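Local coordinates for protein CalS10 (Micromonospora echinospora, PDB 6UK5) that binds S-adenosylmethionine and probably transfers its methyl group to an amino pentose sugar during calicheamicin biosynthesis, at residues D39-V44 with G66-T71; R47-R52 with T74-V79; Q188-R193 with L214-T219. All blocks are in the same frame, centred on the assembly; numbering follows the deposited sequence.

Interaction 1 (D39-V44 with G66-T71); sequences DEAADV and GAHLET. With SAM (S-adenosylmethionine), chain D.
Glu-40 OE1 takes a hydrogen bond from His-68 NE2 across 2.9 Å, joining helix 37-51 to helix 67-73. The carboxylate oxygen sits almost in the imidazole plane. The N-H reaches it on the anti side, 25° out of the carboxylate plane, and the bend of the bond is moderate (147° at the hydrogen). Glu-40 stretches beyond its CG, chi2 172°, and this carries the carboxylate outward from its helix to the ring; the other oxygen, OE2, makes a salt bridge with Lys-35. Closer to the backbone, Glu-40 CB lies 3.6 Å from His-68 NE2, at the edge of the ring and in its plane.

Next to this polar pair the two helices draw together at Ala-41, where Ala-41 CA is 5.4 Å from His-68 CA. The methyl group faces helix 67-73, with Ala-41 CB 3.7 Å from Thr-71 CB and at the same distance from His-68 O. Thr-71 turns its CG2 to the same methyl, while its OG1 bonds to His-38.

On the far side of the imidazole, ND1 comes within 3.5 Å of the cofactor's O, approached obliquely, and the ring also meets Trp-37 edge-to-face. Replacing His-68 with alanine is likely to leave Glu-40 OE1 without this donor and to open a gap between the helix and the cofactor's carboxylate. Helix 67-73 follows the glycine-rich turn after strand 57-61, the layout of the S-adenosylmethionine site in Rossmann-like methyltransferases.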
loop_
_atom_site.group_PDB
_atom_site.type_symbol
_atom_site.label_atom_id
_atom_site.label_comp_id
_atom_site.label_asym_id
_atom_site.label_seq_id
_atom_site.Cartn_x
_atom_site.Cartn_y
_atom_site.Cartn_z
ATOM N N ASP A 39 -24.724 2.983 8.032
ATOM C CA ASP A 39 -25.683 1.898 8.209
ATOM C C ASP A 39 -25.699 1.411 9.653
ATOM O O ASP A 39 -26.761 1.077 10.193
ATOM C CB ASP A 39 -25.359 0.747 7.258
ATOM C CG ASP A 39 -25.593 1.110 5.800
ATOM O OD1 ASP A 39 -26.355 2.066 5.537
ATOM O OD2 ASP A 39 -25.016 0.434 4.920
ATOM N N GLU A 40 -24.530 1.363 10.295
ATOM C CA GLU A 40 -24.472 0.955 11.695
ATOM C C GLU A 40 -25.226 1.941 12.580
ATOM O O GLU A 40 -26.092 1.547 13.371
ATOM C CB GLU A 40 -23.015 0.825 12.136
ATOM C CG GLU A 40 -22.289 -0.342 11.474
ATOM C CD GLU A 40 -20.801 -0.352 11.769
ATOM O OE1 GLU A 40 -20.388 0.309 12.744
ATOM O OE2 GLU A 40 -20.047 -1.016 11.024
ATOM N N ALA A 41 -24.913 3.232 12.457
ATOM C CA ALA A 41 -25.601 4.234 13.265
ATOM C C ALA A 41 -27.103 4.203 13.009
ATOM O O ALA A 41 -27.904 4.321 13.944
ATOM C CB ALA A 41 -25.036 5.624 12.972
ATOM N N ALA A 42 -27.502 4.047 11.745
ATOM C CA ALA A 42 -28.923 3.990 11.413
ATOM C C ALA A 42 -29.598 2.808 12.097
ATOM O O ALA A 42 -30.664 2.954 12.708
ATOM C CB ALA A 42 -29.098 3.907 9.897
ATOM N N ASP A 43 -28.996 1.620 11.994
ATOM C CA ASP A 43 -29.556 0.449 12.662
ATOM C C ASP A 43 -29.616 0.660 14.170
ATOM O O ASP A 43 -30.629 0.353 14.810
ATOM C CB ASP A 43 -28.723 -0.789 12.330
ATOM C CG ASP A 43 -29.205 -2.026 13.057
ATOM O OD1 ASP A 43 -30.373 -2.048 13.497
ATOM O OD2 ASP A 43 -28.409 -2.976 13.200
ATOM N N VAL A 44 -28.538 1.187 14.753
ATOM C CA VAL A 44 -28.530 1.465 16.185
ATOM C C VAL A 44 -29.655 2.429 16.536
ATOM O O VAL A 44 -30.350 2.257 17.545
ATOM C CB VAL A 44 -27.156 2.018 16.615
ATOM C CG1 VAL A 44 -27.207 2.536 18.047
ATOM C CG2 VAL A 44 -26.081 0.955 16.462
ATOM N N GLY A 66 -16.075 10.616 15.406
ATOM C CA GLY A 66 -17.465 11.020 15.349
ATOM C C GLY A 66 -18.214 10.523 14.135
ATOM O O GLY A 66 -19.277 11.056 13.814
ATOM N N ALA A 67 -17.684 9.513 13.443
ATOM C CA ALA A 67 -18.337 9.018 12.236
ATOM C C ALA A 67 -19.748 8.522 12.535
ATOM O O ALA A 67 -20.699 8.853 11.818
ATOM C CB ALA A 67 -17.494 7.908 11.611
ATOM N N HIS A 68 -19.904 7.719 13.589
ATOM C CA HIS A 68 -21.242 7.321 14.015
ATOM C C HIS A 68 -22.085 8.541 14.357
ATOM O O HIS A 68 -23.237 8.660 13.922
ATOM C CB HIS A 68 -21.161 6.371 15.214
ATOM C CG HIS A 68 -20.858 4.951 14.846
ATOM N ND1 HIS A 68 -19.816 4.241 15.403
ATOM C CD2 HIS A 68 -21.485 4.096 14.003
ATOM C CE1 HIS A 68 -19.798 3.020 14.900
ATOM N NE2 HIS A 68 -20.802 2.906 14.049
ATOM N N LEU A 69 -21.523 9.461 15.144
ATOM C CA LEU A 69 -22.282 10.623 15.589
ATOM C C LEU A 69 -22.823 11.434 14.420
ATOM O O LEU A 69 -23.903 12.027 14.524
ATOM C CB LEU A 69 -21.404 11.513 16.468
ATOM C CG LEU A 69 -21.246 11.077 17.921
ATOM C CD1 LEU A 69 -20.063 11.776 18.563
ATOM C CD2 LEU A 69 -22.517 11.360 18.677
ATOM N N GLU A 70 -22.093 11.475 13.304
ATOM C CA GLU A 70 -22.568 12.218 12.142
ATOM C C GLU A 70 -23.964 11.771 11.725
ATOM O O GLU A 70 -24.826 12.605 11.421
ATOM C CB GLU A 70 -21.594 12.049 10.976
ATOM C CG GLU A 70 -21.977 12.858 9.747
ATOM C CD GLU A 70 -20.846 12.990 8.752
ATOM O OE1 GLU A 70 -20.695 12.088 7.904
ATOM O OE2 GLU A 70 -20.104 13.992 8.820
ATOM N N THR A 71 -24.209 10.461 11.708
ATOM C CA THR A 71 -25.524 9.964 11.321
ATOM C C THR A 71 -26.510 10.009 12.483
ATOM O O THR A 71 -27.713 10.175 12.258
ATOM C CB THR A 71 -25.408 8.545 10.765
ATOM O OG1 THR A 71 -24.597 8.562 9.584
ATOM C CG2 THR A 71 -26.782 8.001 10.404
HETATM N N SAM D . -17.008 5.028 17.769
HETATM C CA SAM D . -15.700 5.037 17.195
HETATM C C SAM D . -15.719 4.670 15.679
HETATM O O SAM D . -16.403 3.680 15.319
HETATM O OXT SAM D . -15.034 5.397 14.933
HETATM C CB SAM D . -14.788 4.067 17.959
HETATM C CG SAM D . -13.349 4.466 17.684
HETATM S SD SAM D . -12.363 3.012 18.104
HETATM C CE SAM D . -10.876 3.343 17.173
HETATM C "C5'" SAM D . -11.758 3.252 19.818
HETATM C "C4'" SAM D . -11.767 4.668 20.409
HETATM O "O4'" SAM D . -11.857 4.568 21.841
HETATM C "C3'" SAM D . -10.514 5.494 20.104
HETATM O "O3'" SAM D . -10.819 6.569 19.220
HETATM C "C2'" SAM D . -10.055 6.031 21.474
HETATM O "O2'" SAM D . -9.813 7.433 21.440
HETATM C "C1'" SAM D . -11.227 5.697 22.398
HETATM N N9 SAM D . -10.847 5.374 23.767
HETATM C C8 SAM D . -10.016 4.368 24.191
HETATM N N7 SAM D . -9.921 4.265 25.493
HETATM C C5 SAM D . -10.750 5.268 25.964
HETATM C C6 SAM D . -11.108 5.675 27.264
HETATM N N6 SAM D . -10.612 5.127 28.377
HETATM N N1 SAM D . -11.995 6.686 27.385
HETATM C C2 SAM D . -12.478 7.253 26.276
HETATM N N3 SAM D . -12.206 6.966 25.001
HETATM C C4 SAM D . -11.332 5.959 24.914
#

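Interaction 2 (R47-R52 with T74-V79); sequences RIRAAR and TRFPHV
One face of the Arg-49 guanidinium is turned to the rim of the Phe-76 ring, the two planes 21° apart and the side chains running past each other in opposite directions. The overlap is partial: Phe-76 CE2 is 3.4 Å above the guanidinium plane and displaced toward its rim, with Arg-49 NE 3.7 Å from that carbon. Bending at chi2, -65°, turns the arginine off a straight course and lays its head along the phenylalanine.

At its edge the same guanidinium makes a directed bond. Arg-49 NH2 donates to the backbone oxygen of Arg-75 at 3.0 Å, with the acceptor close to the guanidinium plane and the donor in the carbonyl plane. NH1 bonds to the oxygen of Pro-53, and these two carbonyls help fix the rotation of the head. Arg-75 also carries a positive charge nearby, but its own NH2 is paired with Asp-46.

Ile-48 meets the far end of the phenylalanine. Its CD1 is 3.9 Å from Phe-76 CZ and its CG2 4.0 Å from the same atom; both branches touch CZ, with CD1 oblique to the ring.

The contact fastens the C-terminal end of helix 37-51 to the loop between helix 67-73 and strand 78-83. Phe-76 and Ile-48 both press on Leu-58 of strand 57-61 and on Ala-55, while Ala-45 of helix 37-51 also touches Phe-76.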
loop_
_atom_site.group_PDB
_atom_site.type_symbol
_atom_site.label_atom_id
_atom_site.label_comp_id
_atom_site.label_asym_id
_atom_site.label_seq_id
_atom_site.Cartn_x
_atom_site.Cartn_y
_atom_site.Cartn_z
ATOM N N ARG A 47 -33.087 0.766 16.738
ATOM C CA ARG A 47 -33.301 -0.065 17.920
ATOM C C ARG A 47 -33.510 0.785 19.164
ATOM O O ARG A 47 -34.315 0.434 20.034
ATOM C CB ARG A 47 -32.116 -1.005 18.115
ATOM C CG ARG A 47 -32.098 -2.184 17.167
ATOM C CD ARG A 47 -30.808 -2.968 17.305
ATOM N NE ARG A 47 -30.380 -3.511 16.019
ATOM C CZ ARG A 47 -30.651 -4.737 15.580
ATOM N NH1 ARG A 47 -31.349 -5.587 16.325
ATOM N NH2 ARG A 47 -30.212 -5.115 14.388
ATOM N N ILE A 48 -32.782 1.898 19.275
ATOM C CA ILE A 48 -33.027 2.827 20.373
ATOM C C ILE A 48 -34.484 3.265 20.362
ATOM O O ILE A 48 -35.131 3.357 21.412
ATOM C CB ILE A 48 -32.069 4.028 20.286
ATOM C CG1 ILE A 48 -30.628 3.567 20.515
ATOM C CG2 ILE A 48 -32.453 5.081 21.314
ATOM C CD1 ILE A 48 -29.583 4.551 20.039
ATOM N N ARG A 49 -35.023 3.542 19.172
ATOM C CA ARG A 49 -36.423 3.933 19.069
ATOM C C ARG A 49 -37.347 2.789 19.461
ATOM O O ARG A 49 -38.418 3.023 20.033
ATOM C CB ARG A 49 -36.726 4.386 17.640
ATOM C CG ARG A 49 -35.970 5.630 17.213
ATOM C CD ARG A 49 -36.406 6.827 18.024
ATOM N NE ARG A 49 -35.819 8.069 17.540
ATOM C CZ ARG A 49 -36.093 9.265 18.050
ATOM N NH1 ARG A 49 -36.944 9.380 19.061
ATOM N NH2 ARG A 49 -35.514 10.345 17.551
ATOM N N ALA A 50 -36.954 1.550 19.160
ATOM C CA ALA A 50 -37.729 0.398 19.604
ATOM C C ALA A 50 -37.875 0.386 21.120
ATOM O O ALA A 50 -38.989 0.292 21.648
ATOM C CB ALA A 50 -37.071 -0.892 19.119
ATOM N N ALA A 51 -36.754 0.483 21.840
ATOM C CA ALA A 51 -36.777 0.429 23.296
ATOM C C ALA A 51 -37.206 1.742 23.939
ATOM O O ALA A 51 -37.700 1.725 25.072
ATOM C CB ALA A 51 -35.397 0.032 23.825
ATOM N N ARG A 52 -37.026 2.869 23.258
ATOM C CA ARG A 52 -37.315 4.189 23.823
ATOM C C ARG A 52 -37.859 5.059 22.701
ATOM O O ARG A 52 -37.135 5.863 22.102
ATOM C CB ARG A 52 -36.067 4.799 24.468
ATOM C CG ARG A 52 -36.354 5.777 25.609
ATOM C CD ARG A 52 -35.083 6.071 26.395
ATOM N NE ARG A 52 -35.265 7.076 27.441
ATOM C CZ ARG A 52 -35.896 6.859 28.592
ATOM N NH1 ARG A 52 -36.430 5.673 28.852
ATOM N NH2 ARG A 52 -35.999 7.832 29.485
ATOM N N THR A 74 -28.526 13.287 12.552
ATOM C CA THR A 74 -29.667 13.348 11.647
ATOM C C THR A 74 -30.890 12.627 12.199
ATOM O O THR A 74 -31.979 12.768 11.633
ATOM C CB THR A 74 -29.311 12.735 10.289
ATOM O OG1 THR A 74 -29.382 11.305 10.376
ATOM C CG2 THR A 74 -27.906 13.143 9.857
ATOM N N ARG A 75 -30.736 11.867 13.284
ATOM C CA ARG A 75 -31.790 11.014 13.810
ATOM C C ARG A 75 -32.250 11.398 15.210
ATOM O O ARG A 75 -33.370 11.038 15.588
ATOM C CB ARG A 75 -31.313 9.551 13.817
ATOM C CG ARG A 75 -30.938 9.028 12.428
ATOM C CD ARG A 75 -32.150 8.814 11.531
ATOM N NE ARG A 75 -33.155 7.965 12.165
ATOM C CZ ARG A 75 -33.149 6.635 12.115
ATOM N NH1 ARG A 75 -32.196 5.988 11.455
ATOM N NH2 ARG A 75 -34.100 5.947 12.726
ATOM N N PHE A 76 -31.431 12.108 15.985
ATOM C CA PHE A 76 -31.776 12.536 17.333
ATOM C C PHE A 76 -31.581 14.041 17.468
ATOM O O PHE A 76 -30.578 14.584 16.987
ATOM C CB PHE A 76 -30.928 11.798 18.381
ATOM C CG PHE A 76 -31.119 10.304 18.373
ATOM C CD1 PHE A 76 -30.183 9.468 17.790
ATOM C CD2 PHE A 76 -32.247 9.739 18.947
ATOM C CE1 PHE A 76 -30.368 8.099 17.786
ATOM C CE2 PHE A 76 -32.432 8.372 18.943
ATOM C CZ PHE A 76 -31.495 7.554 18.363
ATOM N N PRO A 77 -32.529 14.749 18.114
ATOM C CA PRO A 77 -32.395 16.206 18.260
ATOM C C PRO A 77 -31.068 16.642 18.862
ATOM O O PRO A 77 -30.344 17.437 18.257
ATOM C CB PRO A 77 -33.564 16.576 19.185
ATOM C CG PRO A 77 -34.555 15.487 18.999
ATOM C CD PRO A 77 -33.758 14.243 18.752
ATOM N N HIS A 78 -30.737 16.127 20.042
ATOM C CA HIS A 78 -29.513 16.488 20.746
ATOM C C HIS A 78 -28.586 15.285 20.793
ATOM O O HIS A 78 -29.009 14.173 21.130
ATOM C CB HIS A 78 -29.802 17.003 22.157
ATOM C CG HIS A 78 -28.589 17.525 22.864
ATOM N ND1 HIS A 78 -28.485 17.563 24.238
ATOM C CD2 HIS A 78 -27.404 17.975 22.385
ATOM C CE1 HIS A 78 -27.306 18.052 24.575
ATOM N NE2 HIS A 78 -26.628 18.304 23.470
ATOM N N VAL A 79 -27.325 15.520 20.460
ATOM C CA VAL A 79 -26.311 14.480 20.382
ATOM C C VAL A 79 -25.019 15.036 20.959
ATOM O O VAL A 79 -24.711 16.220 20.784
ATOM C CB VAL A 79 -26.143 14.029 18.915
ATOM C CG1 VAL A 79 -24.825 13.354 18.700
ATOM C CG2 VAL A 79 -27.293 13.112 18.503
#

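Interaction 3 (Q188-R193 with L214-T219); sequences QGRVTR and LLTMFT
Thr-219 CG2 meets the guanidinium of Arg-190 at its edge, 3.9 Å from NH2, while the carbonyl oxygen of Met-217 lies oblique to the group. Along the second segment, Phe-218 has the oxygen of Thr-216 over one face, 3.6 Å above the plane and toward the rim. The setting is the open end of the antiparallel beta hairpin formed by strands 191-202 and 206-216, where the first strand emerges from a type II' turn spanning Gln-188 to Val-191 and the second runs out toward helix 220-229.

Arg-190 holds its CG between the backbone N and the carbonyl carbon, chi1 44°, and the chain bends at chi3. Its aliphatic part thereby passes across Thr-216, with CD 3.9 Å from CG2, and the charged end goes on to a salt bridge with Glu-222.

Val-191 and Thr-216 form a non-hydrogen-bonded pair on the face shared with Leu-214 and Arg-193. There Val-191 CG1 touches Leu-214 CD2 at 4.2 Å. Thr-192 and Leu-215, the hydrogen-bonded pair, point to the other face, where both pack on Trp-156; the side chain of Leu-215 is about 7 Å from S-adenosylmethionine at the nearest atoms.

Three backbone bonds close the ladder. Met-217 N gives to Arg-190 O at 2.8 Å, nearly straight, which extends the pairing past the last strand residue. Thr-192 N donates to Leu-215 O over 2.8 Å, and Leu-215 N returns the bond to Thr-192 O over 3.0 Å.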
loop_
_atom_site.group_PDB
_atom_site.type_symbol
_atom_site.label_atom_id
_atom_site.label_comp_id
_atom_site.label_asym_id
_atom_site.label_seq_id
_atom_site.Cartn_x
_atom_site.Cartn_y
_atom_site.Cartn_z
ATOM N N GLN A 188 -3.414 -14.137 22.483
ATOM C CA GLN A 188 -2.975 -14.990 23.583
ATOM C C GLN A 188 -3.882 -14.710 24.776
ATOM O O GLN A 188 -3.839 -13.609 25.333
ATOM C CB GLN A 188 -1.509 -14.737 23.916
ATOM C CG GLN A 188 -0.975 -15.598 25.056
ATOM C CD GLN A 188 0.337 -15.096 25.646
ATOM O OE1 GLN A 188 0.797 -15.614 26.662
ATOM N NE2 GLN A 188 0.940 -14.094 25.014
ATOM N N GLY A 189 -4.707 -15.676 25.149
ATOM C CA GLY A 189 -5.689 -15.432 26.193
ATOM C C GLY A 189 -6.821 -14.595 25.653
ATOM O O GLY A 189 -7.350 -14.871 24.575
ATOM N N ARG A 190 -7.193 -13.560 26.397
ATOM C CA ARG A 190 -8.173 -12.581 25.943
ATOM C C ARG A 190 -7.542 -11.370 25.274
ATOM O O ARG A 190 -8.269 -10.457 24.869
ATOM C CB ARG A 190 -9.058 -12.132 27.119
ATOM C CG ARG A 190 -8.296 -11.843 28.404
ATOM C CD ARG A 190 -9.172 -11.320 29.543
ATOM N NE ARG A 190 -10.378 -12.117 29.751
ATOM C CZ ARG A 190 -11.012 -12.240 30.916
ATOM N NH1 ARG A 190 -10.531 -11.665 32.013
ATOM N NH2 ARG A 190 -12.119 -12.967 30.992
ATOM N N VAL A 191 -6.219 -11.336 25.149
ATOM C CA VAL A 191 -5.507 -10.157 24.678
ATOM C C VAL A 191 -5.124 -10.335 23.218
ATOM O O VAL A 191 -4.671 -11.413 22.808
ATOM C CB VAL A 191 -4.252 -9.896 25.535
ATOM C CG1 VAL A 191 -3.551 -8.612 25.083
ATOM C CG2 VAL A 191 -4.603 -9.886 27.008
ATOM N N THR A 192 -5.322 -9.286 22.425
ATOM C CA THR A 192 -4.890 -9.246 21.034
ATOM C C THR A 192 -3.901 -8.095 20.892
ATOM O O THR A 192 -4.199 -6.967 21.300
ATOM C CB THR A 192 -6.066 -9.070 20.070
ATOM O OG1 THR A 192 -7.192 -9.823 20.537
ATOM C CG2 THR A 192 -5.681 -9.565 18.685
ATOM N N ARG A 193 -2.736 -8.368 20.314
ATOM C CA ARG A 193 -1.692 -7.361 20.152
ATOM C C ARG A 193 -1.751 -6.854 18.717
ATOM O O ARG A 193 -1.334 -7.549 17.787
ATOM C CB ARG A 193 -0.308 -7.913 20.479
ATOM C CG ARG A 193 0.777 -6.846 20.372
ATOM C CD ARG A 193 2.153 -7.340 20.783
ATOM N NE ARG A 193 3.183 -6.427 20.289
ATOM C CZ ARG A 193 3.615 -6.425 19.029
ATOM N NH1 ARG A 193 3.112 -7.287 18.153
ATOM N NH2 ARG A 193 4.546 -5.565 18.638
ATOM N N LEU A 214 -3.492 -2.801 22.277
ATOM C CA LEU A 214 -3.969 -3.996 22.955
ATOM C C LEU A 214 -5.489 -3.954 22.974
ATOM O O LEU A 214 -6.076 -2.976 23.447
ATOM C CB LEU A 214 -3.465 -4.119 24.399
ATOM C CG LEU A 214 -1.983 -4.330 24.699
ATOM C CD1 LEU A 214 -1.824 -4.772 26.159
ATOM C CD2 LEU A 214 -1.343 -5.328 23.753
ATOM N N LEU A 215 -6.117 -5.017 22.480
ATOM C CA LEU A 215 -7.560 -5.192 22.575
ATOM C C LEU A 215 -7.814 -6.389 23.479
ATOM O O LEU A 215 -7.340 -7.495 23.199
ATOM C CB LEU A 215 -8.161 -5.411 21.189
ATOM C CG LEU A 215 -9.626 -5.052 20.943
ATOM C CD1 LEU A 215 -9.862 -3.557 21.056
ATOM C CD2 LEU A 215 -10.043 -5.553 19.568
ATOM N N THR A 216 -8.561 -6.166 24.554
ATOM C CA THR A 216 -8.827 -7.181 25.564
ATOM C C THR A 216 -10.292 -7.596 25.528
ATOM O O THR A 216 -11.183 -6.758 25.710
ATOM C CB THR A 216 -8.443 -6.667 26.953
ATOM O OG1 THR A 216 -7.057 -6.297 26.960
ATOM C CG2 THR A 216 -8.686 -7.740 28.001
ATOM N N MET A 217 -10.536 -8.884 25.293
ATOM C CA MET A 217 -11.890 -9.414 25.306
ATOM C C MET A 217 -12.425 -9.498 26.734
ATOM O O MET A 217 -11.671 -9.642 27.699
ATOM C CB MET A 217 -11.937 -10.816 24.703
ATOM C CG MET A 217 -13.350 -11.379 24.595
ATOM S SD MET A 217 -13.371 -13.125 24.188
ATOM C CE MET A 217 -13.150 -13.778 25.847
ATOM N N PHE A 218 -13.749 -9.430 26.856
ATOM C CA PHE A 218 -14.451 -9.766 28.084
ATOM C C PHE A 218 -15.530 -10.788 27.750
ATOM O O PHE A 218 -15.989 -10.887 26.611
ATOM C CB PHE A 218 -15.041 -8.516 28.732
ATOM C CG PHE A 218 -14.020 -7.448 28.986
ATOM C CD1 PHE A 218 -13.057 -7.614 29.970
ATOM C CD2 PHE A 218 -13.991 -6.303 28.209
ATOM C CE1 PHE A 218 -12.103 -6.639 30.199
ATOM C CE2 PHE A 218 -13.038 -5.323 28.426
ATOM C CZ PHE A 218 -12.089 -5.490 29.423
ATOM N N THR A 219 -15.923 -11.557 28.756
ATOM C CA THR A 219 -16.852 -12.655 28.548
ATOM C C THR A 219 -18.296 -12.190 28.683
ATOM O O THR A 219 -18.592 -11.150 29.278
ATOM C CB THR A 219 -16.591 -13.784 29.547
ATOM O OG1 THR A 219 -16.499 -13.243 30.870
ATOM C CG2 THR A 219 -15.287 -14.490 29.220
HETATM O O HOH W 1 -8.532 -9.595 22.523
#

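How the interactions relate
From the N terminus, helix 37-51 supplies the first segments of interactions 1 and 2, one after the other. The chain then runs through strand 57-61 and returns as helix 67-73, where interaction 1 closes its loop, and as the run into strand 78-83, where interaction 2 closes. Because the four segments alternate, the two loops cross, and they adjoin where Ala-42 O packs against Arg-75 NH1. Together they hold one helix against successive pieces of the Rossmann-like half. Interaction 3 comes later, in series, closing the hairpin of the other sheet. It lies on the opposite side of the chain's centre, the centres of interactions 1 and 3 about 26 Å apart.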